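Local coordinates for epidermin leader peptide processing serine protease EpiP (Staphylococcus aureus subsp. aureus, PDB 3QFH), which probably acts as a subtilisin-like serine endopeptidase that cleaves the leader peptide from the epidermin precursor, at residues T179-Q184 with A385-S390; D281-D284 with K290-L293; V316-Q321 with S326-F331; D320-L325 with F345-Q350; T336-P341 with E411-H416. All coordinates share one frame; numbering follows the deposited sequence.

In the fold
The five contacts lie in the subtilisin-like part of the chain, on and around its parallel sheet. Interaction 1 joins helices 177-186 and 382-400, whose N-terminal ends probably carry catalytic residues; its segments are about 200 residues apart in the chain, and the other contacts open at positions between them. Interactions 3 and 5 use the neighbouring strands 314-319 and 338-341, their centres about 14 Å apart. Interaction 4 shares Asp320 and Gln321 with interaction 3, their centres about 9 Å apart, and continues outward to helix 346-358. Interaction 2 comes earlier along the chain and meets interaction 3 through loop 326-331. Helix 382-400 packs on both strands and helix 406-416 on strand 338-341, which joins interactions 1, 3 and 5.

Interaction 1: residues T179-Q184 with A385-S390; sequences TMVSGQ and ATPKVS
The two helices of the subtilisin-like fold that probably carry the catalytic histidine and serine meet through Val181 and Gln184 on one and Pro387 and Lys388 on the other. The geometry of His177, Ser383 and Asp130 is consistent with a catalytic triad: helix 177-186 begins at the histidine, and the serine lies near the start of helix 382-400. The axes of the two short helical segments come within 8.3 Å of each other, with a signed crossing angle of -38°. The proline ring occupies the interface. Its CG rests on Gln184 CB at 3.5 Å, while its CB lies 3.7 Å from the carbonyl oxygen Val181 O. Val181 adds a looser apolar touch, CG1 to Pro387 CB at 4.0 Å, the two side chains meeting at about a right angle; with CG1 trans to the backbone N (chi1 167°), this methyl is the branch that meets the ring. Both helices are buried here, and Asn232 of strand 230-233 touches both Val181 and Pro387. Beyond the proline the contact turns polar. Lys388 and Gln184 run side by side in the same direction, and the ammonium group donates to the glutamine amide oxygen. The same nitrogen makes a salt bridge to Asp104 and reaches the carbonyl oxygens of Leu384 and Pro341, which would help to balance a buried positive charge. The deposited separation of Lys388 NZ and Gln184 OE1, 2.5 Å, is unusually short and doubtful in detail. The donor is tilted 16° from the amide carbonyl plane.

Interaction 2: residues D281-D284 with K290-L293; sequences DGID and KLKL
Ile283 packs on consecutive residues of helix 288-292, and its two branches divide the work between Lys290 and Leu291. Its loop follows strand 273-277 of the parallel sheet in the subtilisin-like fold. The CG2 methyl of Ile283 lies against the aliphatic part of the lysine, 3.7 Å from Lys290 CD and 3.8 Å from Lys290 CG, the two side chains sliding past one another in opposite directions. The other branch carries CD1 to Leu291 CD2; the modelled 3.2 Å between these methyls is tighter than normal van der Waals contact, and so doubtful in detail. Tyr238 of strand 237-241 touches both Ile283 and Leu291.

The polar contacts are indirect, since no hydrogen bond joins the segments. Water 1 bridges them, accepting from Asp284 N at 2.7 Å and from Lys290 NZ at 3.3 Å. A bend at chi3 of the lysine (-67°) turns its end toward this water. Asn330 OD1, from outside the two segments, accepts from the backbone N of both Asp281 and Ile283, tying down the loop. The lysine thus serves two environments: its methylenes shield a buried isoleucine, while its ammonium group, on an exposed residue, reaches a water and probably stays charged.

Interaction 3: residues V316-Q321 with S326-F331; sequences VGSTDQ and SEFSNF
The Phe328 ring has Ser326 CB over one face, 3.5 Å above the plane and displaced toward the rim, while across the contact Ser318 OG approaches it obliquely, 3.6 Å from Phe328 CE2. The second ring, Phe331, receives Ser329 O at its edge and in its plane. Three serines do the joining. Ser318 OG lies trans to its backbone N (chi1 163°), which aims the hydroxyl at the loop, where it donates to Ser326 OG at 2.7 Å; Ser326 OG has a further partner in Gly343 O. The main chain adds a hydrogen bond from Ser326 N to Ser318 O, 2.8 Å.

This is the exit of strand 314-319 from the parallel sheet of the subtilisin-like fold: the chain doubles back beside its own strand and then makes a type I beta turn from Ser326 to Ser329, closed by Ser329 N to Ser326 O. The last serine of that turn is held twice. Its OG accepts from Ser318 N at 3.1 Å, with an N-H...O angle of 170°, and donates to Asn330 O at 2.9 Å, in the carbonyl plane on a lone pair. Gly317 CA lies 3.6 Å from the same Ser329 OG.

Interaction 4: residues D320-L325 with F345-Q350; sequences DQKSNL and FAYLNQ
A tight surface turn, Asp320 to Ser323, presents Gln321 and Lys322 to Tyr347 in the first turn of helix 346-358. The amide end of Gln321 does the touching: NE2 comes 3.4 Å from Tyr347 CE2, approaching the ring obliquely with the two planes 42° apart. A bend at chi2 (-74°) folds the glutamine round to this position. Water 2 then ties the two polar ends together; it accepts from Gln321 NE2 at 3.2 Å and lies 2.6 Å from Tyr347 OH, in the plane of the ring at its edge. Lys322 NZ stands farther off, 4.2 Å from the same Tyr347 OH.

No direct hydrogen bond spans the segments; each is braced locally. Glu365 accepts from the backbone N of Tyr347 and Leu348. In the turn, Asp320 OD1 accepts from Lys322 N and from Asn324 N, both at 2.9 Å and from opposite faces of the carboxylate plane, which fixes the rotation of the group. With Ser323 N bonded to Asp320 O, and Asp320 N to Asn324 O, the pattern is that of a type I turn followed by a G1 bulge, here reinforced by an Asx turn at Asp320.

Interaction 5: residues T336-P341 with E411-H416; sequences TDIAAP and ELLYQH. With SO4 (sulfate ion), chain M.
Tyr414 lays the phenol end of its ring beside Asp337, where OH comes 3.1 Å from Asp337 CB and CZ 3.6 Å from the same carbon. The contact belongs to the alpha/beta architecture of the subtilisin-like fold: helix 406-416 packs against strand 338-341, an edge strand of the parallel sheet, and the residues leading into it. The approach to Asp337 is oblique, carboxylate and ring planes standing 30° apart, and no hydrogen bond joins the two polar ends. The carboxylate is engaged elsewhere, since Asp337 OD2 accepts from the backbone N of Thr315 on the adjoining strand. On the ring itself, His430 stacks with Tyr414 from outside the two segments.

Apolar packing fills the other half. Ile338 CD1 lies against the branched end of Leu413, 3.7 Å from CG and 3.7 Å from CD2 of that leucine, the two side chains meeting at about a right angle. CG1 of the isoleucine is trans to the backbone N (chi1 -170°), which extends this branch from the strand to the helix. Ile338 CB makes a longer touch with Tyr414 CE1, at 4.4 Å. Leu413 also packs on Val389 and Leu393 of helix 382-400, linking helix 406-416 to helix 382-400. A sulfate ion, probably from the crystallisation liquor, is hydrogen-bonded by His430 ND1 and, weakly, by Gln415 NE2, which lies 3.4 Å from sulfate O1.

Interaction 1: residues T179-Q184 with A385-S390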
# COMPACT_ATOMS: atom_id res chain seq x y z
N THR A 179 4.83 -5.64 -9.68
CA THR A 179 6.21 -5.90 -10.05
C THR A 179 7.08 -4.65 -9.90
O THR A 179 8.24 -4.73 -9.49
CB THR A 179 6.30 -6.49 -11.46
OG1 THR A 179 5.58 -7.74 -11.47
CG2 THR A 179 7.75 -6.72 -11.84
N MET A 180 6.52 -3.49 -10.23
CA MET A 180 7.25 -2.23 -10.15
C MET A 180 7.53 -1.87 -8.69
O MET A 180 8.61 -1.39 -8.34
CB MET A 180 6.45 -1.11 -10.80
CG MET A 180 6.12 -1.34 -12.27
SD MET A 180 5.15 0.01 -12.93
CE MET A 180 4.44 -0.69 -14.42
N VAL A 181 6.53 -2.11 -7.85
CA VAL A 181 6.63 -1.83 -6.44
C VAL A 181 7.66 -2.75 -5.80
O VAL A 181 8.48 -2.31 -5.02
CB VAL A 181 5.24 -1.95 -5.73
CG1 VAL A 181 5.41 -1.96 -4.22
CG2 VAL A 181 4.30 -0.79 -6.17
N SER A 182 7.61 -4.03 -6.13
CA SER A 182 8.53 -5.01 -5.55
C SER A 182 9.98 -4.70 -5.83
O SER A 182 10.86 -5.00 -5.01
CB SER A 182 8.20 -6.40 -6.07
OG SER A 182 6.86 -6.71 -5.74
N GLY A 183 10.24 -4.14 -7.01
CA GLY A 183 11.59 -3.76 -7.37
C GLY A 183 12.15 -2.68 -6.46
O GLY A 183 13.35 -2.72 -6.12
N GLN A 184 11.30 -1.75 -6.04
CA GLN A 184 11.73 -0.66 -5.17
C GLN A 184 12.14 -1.13 -3.78
O GLN A 184 13.03 -0.55 -3.17
CB GLN A 184 10.68 0.44 -5.07
CG GLN A 184 10.44 1.19 -6.42
CD GLN A 184 11.71 1.86 -6.94
OE1 GLN A 184 12.13 2.89 -6.43
NE2 GLN A 184 12.31 1.28 -7.95
N ALA A 385 7.34 5.70 -4.16
CA ALA A 385 8.00 6.29 -3.00
C ALA A 385 7.79 5.43 -1.73
O ALA A 385 8.70 5.23 -0.93
CB ALA A 385 7.45 7.70 -2.79
N THR A 386 6.59 4.89 -1.58
CA THR A 386 6.19 4.13 -0.42
C THR A 386 7.04 2.88 -0.17
O THR A 386 7.43 2.63 0.97
CB THR A 386 4.67 3.78 -0.53
OG1 THR A 386 3.93 4.99 -0.68
CG2 THR A 386 4.17 3.07 0.68
N PRO A 387 7.34 2.09 -1.22
CA PRO A 387 8.18 0.91 -0.98
C PRO A 387 9.57 1.23 -0.48
O PRO A 387 10.18 0.37 0.19
CB PRO A 387 8.24 0.22 -2.36
CG PRO A 387 7.75 1.25 -3.33
CD PRO A 387 6.77 2.07 -2.57
N LYS A 388 10.06 2.44 -0.79
CA LYS A 388 11.37 2.89 -0.30
C LYS A 388 11.37 3.02 1.23
O LYS A 388 12.33 2.63 1.92
CB LYS A 388 11.77 4.21 -0.97
CG LYS A 388 12.04 4.12 -2.47
CD LYS A 388 12.57 5.45 -3.01
CE LYS A 388 12.91 5.38 -4.49
NZ LYS A 388 11.71 5.12 -5.30
N VAL A 389 10.26 3.56 1.75
CA VAL A 389 10.06 3.71 3.18
C VAL A 389 9.84 2.35 3.81
O VAL A 389 10.39 2.08 4.89
CB VAL A 389 8.90 4.67 3.50
CG1 VAL A 389 8.58 4.68 5.00
CG2 VAL A 389 9.21 6.09 2.98
N SER A 390 9.05 1.48 3.17
CA SER A 390 8.84 0.13 3.73
C SER A 390 10.18 -0.60 3.84
O SER A 390 10.49 -1.24 4.86
CB SER A 390 7.87 -0.71 2.88
OG SER A 390 6.56 -0.18 2.88

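Interaction 2: residues D281-D284 with K290-L293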
# COMPACT_ATOMS: atom_id res chain seq x y z
N ASP A 281 -3.39 12.79 -6.43
CA ASP A 281 -4.24 13.81 -7.06
C ASP A 281 -3.83 15.22 -6.74
O ASP A 281 -4.55 16.16 -7.04
CB ASP A 281 -5.68 13.56 -6.64
CG ASP A 281 -6.17 12.21 -7.10
OD1 ASP A 281 -6.12 11.96 -8.32
OD2 ASP A 281 -6.60 11.40 -6.26
N GLY A 282 -2.67 15.36 -6.11
CA GLY A 282 -2.14 16.68 -5.76
C GLY A 282 -3.06 17.51 -4.88
O GLY A 282 -3.08 18.74 -4.99
N ILE A 283 -3.81 16.88 -3.99
CA ILE A 283 -4.72 17.66 -3.17
C ILE A 283 -4.32 17.72 -1.68
O ILE A 283 -3.72 16.78 -1.13
CB ILE A 283 -6.18 17.17 -3.30
CG1 ILE A 283 -6.39 15.84 -2.59
CG2 ILE A 283 -6.59 17.07 -4.77
CD1 ILE A 283 -7.79 15.30 -2.81
N ASP A 284 -4.62 18.86 -1.06
CA ASP A 284 -4.44 19.06 0.37
C ASP A 284 -5.65 18.35 0.97
O ASP A 284 -6.79 18.81 0.83
CB ASP A 284 -4.44 20.56 0.71
CG ASP A 284 -4.22 20.83 2.22
OD1 ASP A 284 -3.78 21.95 2.54
OD2 ASP A 284 -4.48 19.96 3.08
N LYS A 290 -12.54 19.69 -1.96
CA LYS A 290 -11.75 19.08 -3.01
C LYS A 290 -11.78 17.55 -2.93
O LYS A 290 -11.69 16.89 -3.96
CB LYS A 290 -10.33 19.62 -2.98
CG LYS A 290 -9.56 19.39 -4.26
CD LYS A 290 -8.33 20.28 -4.34
CE LYS A 290 -8.72 21.76 -4.46
NZ LYS A 290 -7.53 22.66 -4.46
N LEU A 291 -11.91 17.00 -1.73
CA LEU A 291 -11.99 15.53 -1.58
C LEU A 291 -13.33 15.00 -2.11
O LEU A 291 -13.34 14.06 -2.89
CB LEU A 291 -11.80 15.09 -0.12
CG LEU A 291 -10.39 15.02 0.45
CD1 LEU A 291 -10.43 14.55 1.90
CD2 LEU A 291 -9.52 14.10 -0.37
N LYS A 292 -14.44 15.60 -1.69
CA LYS A 292 -15.77 15.19 -2.17
C LYS A 292 -15.82 15.16 -3.70
O LYS A 292 -16.48 14.31 -4.29
CB LYS A 292 -16.87 16.12 -1.66
CG LYS A 292 -16.97 16.23 -0.15
CD LYS A 292 -18.19 17.06 0.25
CE LYS A 292 -18.09 17.55 1.69
NZ LYS A 292 -17.89 16.46 2.68
N LEU A 293 -15.10 16.09 -4.32
CA LEU A 293 -15.05 16.19 -5.77
C LEU A 293 -14.41 14.95 -6.43
O LEU A 293 -14.60 14.72 -7.63
CB LEU A 293 -14.28 17.47 -6.15
CG LEU A 293 -14.55 18.03 -7.53
CD1 LEU A 293 -16.04 18.31 -7.70
CD2 LEU A 293 -13.73 19.30 -7.71
O HOH W 1 -5.44 20.96 -2.59

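Interaction 3: residues V316-Q321 with S326-F331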
# COMPACT_ATOMS: atom_id res chain seq x y z
N VAL A 316 3.17 8.05 3.22
CA VAL A 316 4.34 8.47 2.47
C VAL A 316 3.96 9.33 1.27
O VAL A 316 3.19 8.90 0.41
CB VAL A 316 5.11 7.23 1.97
CG1 VAL A 316 6.37 7.61 1.24
CG2 VAL A 316 5.41 6.28 3.17
N GLY A 317 4.47 10.55 1.25
CA GLY A 317 4.29 11.42 0.09
C GLY A 317 5.48 11.23 -0.87
O GLY A 317 6.50 10.63 -0.54
N SER A 318 5.35 11.75 -2.08
CA SER A 318 6.39 11.60 -3.10
C SER A 318 7.12 12.90 -3.45
O SER A 318 6.49 13.96 -3.56
CB SER A 318 5.75 11.01 -4.37
OG SER A 318 6.54 11.18 -5.53
N THR A 319 8.44 12.80 -3.62
CA THR A 319 9.30 13.92 -4.02
C THR A 319 9.86 13.71 -5.45
O THR A 319 9.96 12.58 -5.95
CB THR A 319 10.50 14.11 -3.03
OG1 THR A 319 11.24 12.89 -2.92
CG2 THR A 319 10.03 14.51 -1.62
N ASP A 320 10.23 14.79 -6.10
CA ASP A 320 10.81 14.71 -7.43
C ASP A 320 12.34 14.64 -7.34
O ASP A 320 12.89 14.44 -6.25
CB ASP A 320 10.32 15.86 -8.33
CG ASP A 320 10.82 17.23 -7.90
OD1 ASP A 320 11.71 17.29 -7.02
OD2 ASP A 320 10.36 18.23 -8.48
N GLN A 321 13.05 14.77 -8.47
CA GLN A 321 14.50 14.65 -8.48
C GLN A 321 15.23 15.82 -7.81
O GLN A 321 16.42 15.71 -7.52
CB GLN A 321 15.07 14.41 -9.88
CG GLN A 321 14.99 15.59 -10.87
CD GLN A 321 13.61 15.82 -11.40
OE1 GLN A 321 12.64 15.25 -10.88
NE2 GLN A 321 13.50 16.66 -12.43
N SER A 326 6.36 16.12 -5.27
CA SER A 326 5.82 15.84 -6.59
C SER A 326 4.50 16.59 -6.75
O SER A 326 3.70 16.67 -5.81
CB SER A 326 5.58 14.36 -6.76
OG SER A 326 6.76 13.62 -6.61
N GLU A 327 4.25 17.10 -7.95
CA GLU A 327 3.02 17.86 -8.20
C GLU A 327 1.76 17.00 -8.02
O GLU A 327 0.69 17.51 -7.69
CB GLU A 327 3.04 18.51 -9.60
CG GLU A 327 2.94 17.56 -10.80
CD GLU A 327 4.21 16.79 -11.13
OE1 GLU A 327 4.16 16.01 -12.10
OE2 GLU A 327 5.26 16.93 -10.43
N PHE A 328 1.89 15.70 -8.23
CA PHE A 328 0.75 14.81 -8.08
C PHE A 328 0.56 14.28 -6.66
O PHE A 328 -0.41 13.60 -6.38
CB PHE A 328 0.90 13.61 -9.03
CG PHE A 328 2.23 12.86 -8.89
CD1 PHE A 328 3.21 12.98 -9.88
CD2 PHE A 328 2.49 12.04 -7.82
CE1 PHE A 328 4.41 12.32 -9.78
CE2 PHE A 328 3.70 11.35 -7.71
CZ PHE A 328 4.67 11.49 -8.70
N SER A 329 1.48 14.58 -5.74
CA SER A 329 1.35 14.01 -4.40
C SER A 329 0.32 14.70 -3.52
O SER A 329 0.31 15.91 -3.39
CB SER A 329 2.69 14.03 -3.65
OG SER A 329 2.60 13.24 -2.45
N ASN A 330 -0.57 13.93 -2.95
CA ASN A 330 -1.44 14.49 -1.94
C ASN A 330 -0.54 14.90 -0.77
O ASN A 330 0.63 14.46 -0.66
CB ASN A 330 -2.49 13.48 -1.46
CG ASN A 330 -3.61 13.26 -2.48
OD1 ASN A 330 -3.62 13.80 -3.60
ND2 ASN A 330 -4.59 12.46 -2.07
N PHE A 331 -1.06 15.77 0.08
CA PHE A 331 -0.34 16.23 1.25
C PHE A 331 -1.31 16.88 2.23
O PHE A 331 -2.52 16.94 1.97
CB PHE A 331 0.69 17.27 0.82
CG PHE A 331 0.09 18.51 0.23
CD1 PHE A 331 -0.04 19.66 0.99
CD2 PHE A 331 -0.38 18.52 -1.08
CE1 PHE A 331 -0.61 20.80 0.46
CE2 PHE A 331 -0.95 19.66 -1.63
CZ PHE A 331 -1.07 20.80 -0.85

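Interaction 4: residues D320-L325 with F345-Q350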
# COMPACT_ATOMS: atom_id res chain seq x y z
N ASP A 320 10.23 14.79 -6.10
CA ASP A 320 10.81 14.71 -7.43
C ASP A 320 12.34 14.64 -7.34
O ASP A 320 12.89 14.44 -6.25
CB ASP A 320 10.32 15.86 -8.33
CG ASP A 320 10.82 17.23 -7.90
OD1 ASP A 320 11.71 17.29 -7.02
OD2 ASP A 320 10.36 18.23 -8.48
N GLN A 321 13.05 14.77 -8.47
CA GLN A 321 14.50 14.65 -8.48
C GLN A 321 15.23 15.82 -7.81
O GLN A 321 16.42 15.71 -7.52
CB GLN A 321 15.07 14.41 -9.88
CG GLN A 321 14.99 15.59 -10.87
CD GLN A 321 13.61 15.82 -11.40
OE1 GLN A 321 12.64 15.25 -10.88
NE2 GLN A 321 13.50 16.66 -12.43
N LYS A 322 14.56 16.95 -7.61
CA LYS A 322 15.15 18.08 -6.88
C LYS A 322 14.69 18.10 -5.41
O LYS A 322 14.79 19.11 -4.73
CB LYS A 322 14.79 19.39 -7.59
CG LYS A 322 15.49 19.50 -8.95
CD LYS A 322 15.09 20.72 -9.73
CE LYS A 322 16.17 21.08 -10.77
NZ LYS A 322 16.70 19.90 -11.52
N SER A 323 14.20 16.95 -4.92
CA SER A 323 13.70 16.80 -3.56
C SER A 323 12.48 17.68 -3.23
O SER A 323 12.14 17.83 -2.07
CB SER A 323 14.83 16.99 -2.54
OG SER A 323 15.65 15.82 -2.51
N ASN A 324 11.83 18.25 -4.25
CA ASN A 324 10.60 19.03 -4.04
C ASN A 324 9.40 18.09 -4.12
O ASN A 324 9.47 17.06 -4.77
CB ASN A 324 10.47 20.13 -5.09
CG ASN A 324 11.58 21.18 -4.98
OD1 ASN A 324 12.18 21.36 -3.93
ND2 ASN A 324 11.81 21.90 -6.06
N LEU A 325 8.30 18.43 -3.46
CA LEU A 325 7.14 17.55 -3.48
C LEU A 325 6.65 17.36 -4.91
O LEU A 325 6.55 18.32 -5.66
CB LEU A 325 6.00 18.09 -2.63
CG LEU A 325 4.90 17.09 -2.29
CD1 LEU A 325 5.44 16.08 -1.32
CD2 LEU A 325 3.70 17.78 -1.69
N PHE A 345 6.25 14.74 -13.51
CA PHE A 345 5.95 14.86 -14.94
C PHE A 345 6.06 16.31 -15.36
O PHE A 345 5.56 16.69 -16.42
CB PHE A 345 4.56 14.29 -15.30
CG PHE A 345 4.47 12.80 -15.16
CD1 PHE A 345 5.12 11.97 -16.04
CD2 PHE A 345 3.74 12.23 -14.14
CE1 PHE A 345 5.06 10.58 -15.90
CE2 PHE A 345 3.66 10.85 -14.01
CZ PHE A 345 4.32 10.03 -14.89
N ALA A 346 6.76 17.12 -14.55
CA ALA A 346 6.93 18.55 -14.85
C ALA A 346 7.57 18.76 -16.22
O ALA A 346 7.12 19.57 -16.99
CB ALA A 346 7.75 19.24 -13.77
N TYR A 347 8.61 18.00 -16.52
CA TYR A 347 9.27 18.12 -17.80
C TYR A 347 8.37 17.76 -18.96
O TYR A 347 8.39 18.44 -19.98
CB TYR A 347 10.50 17.22 -17.87
CG TYR A 347 11.70 17.72 -17.15
CD1 TYR A 347 12.13 19.06 -17.27
CD2 TYR A 347 12.49 16.84 -16.43
CE1 TYR A 347 13.27 19.49 -16.63
CE2 TYR A 347 13.63 17.26 -15.81
CZ TYR A 347 14.02 18.57 -15.90
OH TYR A 347 15.15 18.94 -15.26
N LEU A 348 7.61 16.69 -18.81
CA LEU A 348 6.68 16.23 -19.83
C LEU A 348 5.68 17.31 -20.13
O LEU A 348 5.44 17.66 -21.29
CB LEU A 348 5.98 14.94 -19.39
CG LEU A 348 4.83 14.43 -20.28
CD1 LEU A 348 5.33 14.16 -21.68
CD2 LEU A 348 4.22 13.17 -19.67
N ASN A 349 5.11 17.88 -19.07
CA ASN A 349 4.14 18.97 -19.23
C ASN A 349 4.78 20.23 -19.82
O ASN A 349 4.13 20.97 -20.53
CB ASN A 349 3.47 19.28 -17.88
CG ASN A 349 2.66 18.09 -17.34
OD1 ASN A 349 1.94 17.43 -18.08
ND2 ASN A 349 2.77 17.84 -16.04
N GLN A 350 6.06 20.47 -19.54
CA GLN A 350 6.74 21.67 -20.06
C GLN A 350 7.23 21.51 -21.51
O GLN A 350 7.15 22.46 -22.28
CB GLN A 350 7.96 22.03 -19.18
CG GLN A 350 8.81 23.18 -19.75
CD GLN A 350 10.07 23.49 -18.94
OE1 GLN A 350 10.45 22.76 -18.01
NE2 GLN A 350 10.74 24.57 -19.32
O HOH W 2 16.42 17.61 -13.38

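Interaction 5: residues T336-P341 with E411-H416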
# COMPACT_ATOMS: atom_id res chain seq x y z
N THR A 336 0.66 13.66 5.90
CA THR A 336 2.00 13.22 5.50
C THR A 336 2.94 13.02 6.71
O THR A 336 3.10 13.93 7.53
CB THR A 336 2.62 14.26 4.57
OG1 THR A 336 1.74 14.49 3.47
CG2 THR A 336 3.97 13.81 4.05
N ASP A 337 3.56 11.84 6.79
CA ASP A 337 4.54 11.53 7.84
C ASP A 337 5.99 11.62 7.36
O ASP A 337 6.91 11.93 8.15
CB ASP A 337 4.30 10.11 8.37
CG ASP A 337 2.95 9.98 9.08
OD1 ASP A 337 2.68 10.80 9.98
OD2 ASP A 337 2.16 9.08 8.74
N ILE A 338 6.18 11.35 6.07
CA ILE A 338 7.47 11.27 5.45
C ILE A 338 7.32 11.32 3.93
O ILE A 338 6.25 11.10 3.39
CB ILE A 338 8.14 9.93 5.87
CG1 ILE A 338 9.61 9.87 5.48
CG2 ILE A 338 7.38 8.76 5.29
CD1 ILE A 338 10.39 8.74 6.18
N ALA A 339 8.41 11.60 3.24
CA ALA A 339 8.41 11.61 1.80
C ALA A 339 9.60 10.81 1.25
O ALA A 339 10.65 10.75 1.86
CB ALA A 339 8.45 13.04 1.29
N ALA A 340 9.41 10.18 0.10
CA ALA A 340 10.50 9.48 -0.58
C ALA A 340 10.34 9.80 -2.07
O ALA A 340 9.26 10.22 -2.49
CB ALA A 340 10.43 7.98 -0.32
N PRO A 341 11.41 9.65 -2.87
CA PRO A 341 11.34 9.95 -4.33
C PRO A 341 10.34 9.09 -5.09
O PRO A 341 10.39 7.84 -5.05
CB PRO A 341 12.76 9.64 -4.81
CG PRO A 341 13.62 9.82 -3.58
CD PRO A 341 12.78 9.30 -2.46
N GLU A 411 9.88 5.66 15.01
CA GLU A 411 10.45 6.86 15.63
C GLU A 411 11.89 7.11 15.20
O GLU A 411 12.28 8.24 15.05
CB GLU A 411 10.32 6.83 17.17
CG GLU A 411 8.85 6.92 17.61
CD GLU A 411 8.12 8.14 16.97
OE1 GLU A 411 8.65 9.26 17.04
OE2 GLU A 411 7.01 7.96 16.40
N LEU A 412 12.66 6.04 15.02
CA LEU A 412 14.03 6.19 14.55
C LEU A 412 13.98 6.73 13.09
O LEU A 412 14.70 7.68 12.75
CB LEU A 412 14.77 4.86 14.66
CG LEU A 412 16.28 4.90 14.42
CD1 LEU A 412 16.99 3.78 15.19
CD2 LEU A 412 16.63 4.88 12.92
N LEU A 413 13.10 6.17 12.27
CA LEU A 413 12.93 6.64 10.90
C LEU A 413 12.61 8.14 10.91
O LEU A 413 13.27 8.94 10.25
CB LEU A 413 11.82 5.85 10.18
CG LEU A 413 11.44 6.31 8.77
CD1 LEU A 413 12.53 5.95 7.78
CD2 LEU A 413 10.12 5.72 8.31
N TYR A 414 11.63 8.54 11.70
CA TYR A 414 11.21 9.93 11.73
C TYR A 414 12.23 10.93 12.25
O TYR A 414 12.30 12.05 11.74
CB TYR A 414 9.91 10.11 12.53
CG TYR A 414 8.68 9.45 11.93
CD1 TYR A 414 8.62 9.09 10.59
CD2 TYR A 414 7.51 9.34 12.69
CE1 TYR A 414 7.47 8.52 10.03
CE2 TYR A 414 6.34 8.80 12.14
CZ TYR A 414 6.34 8.40 10.81
OH TYR A 414 5.20 7.85 10.28
N GLN A 415 12.98 10.55 13.28
CA GLN A 415 13.92 11.44 13.94
C GLN A 415 15.34 11.37 13.41
O GLN A 415 16.03 12.37 13.46
CB GLN A 415 13.94 11.16 15.45
CG GLN A 415 12.61 11.35 16.13
CD GLN A 415 12.09 12.77 16.00
OE1 GLN A 415 12.86 13.74 16.06
NE2 GLN A 415 10.78 12.91 15.82
N HIS A 416 15.78 10.20 12.95
CA HIS A 416 17.15 10.04 12.45
C HIS A 416 17.25 9.48 11.04
O HIS A 416 18.34 9.30 10.55
CB HIS A 416 17.95 9.12 13.39
CG HIS A 416 17.92 9.56 14.81
ND1 HIS A 416 18.82 10.47 15.33
CD2 HIS A 416 17.07 9.25 15.82
CE1 HIS A 416 18.53 10.68 16.61
NE2 HIS A 416 17.48 9.95 16.93
S SO4 M . 10.81 16.72 13.78
O1 SO4 M . 10.12 16.10 14.91
O2 SO4 M . 11.06 18.14 14.01
O3 SO4 M . 12.06 16.01 13.55
O4 SO4 M . 9.97 16.60 12.59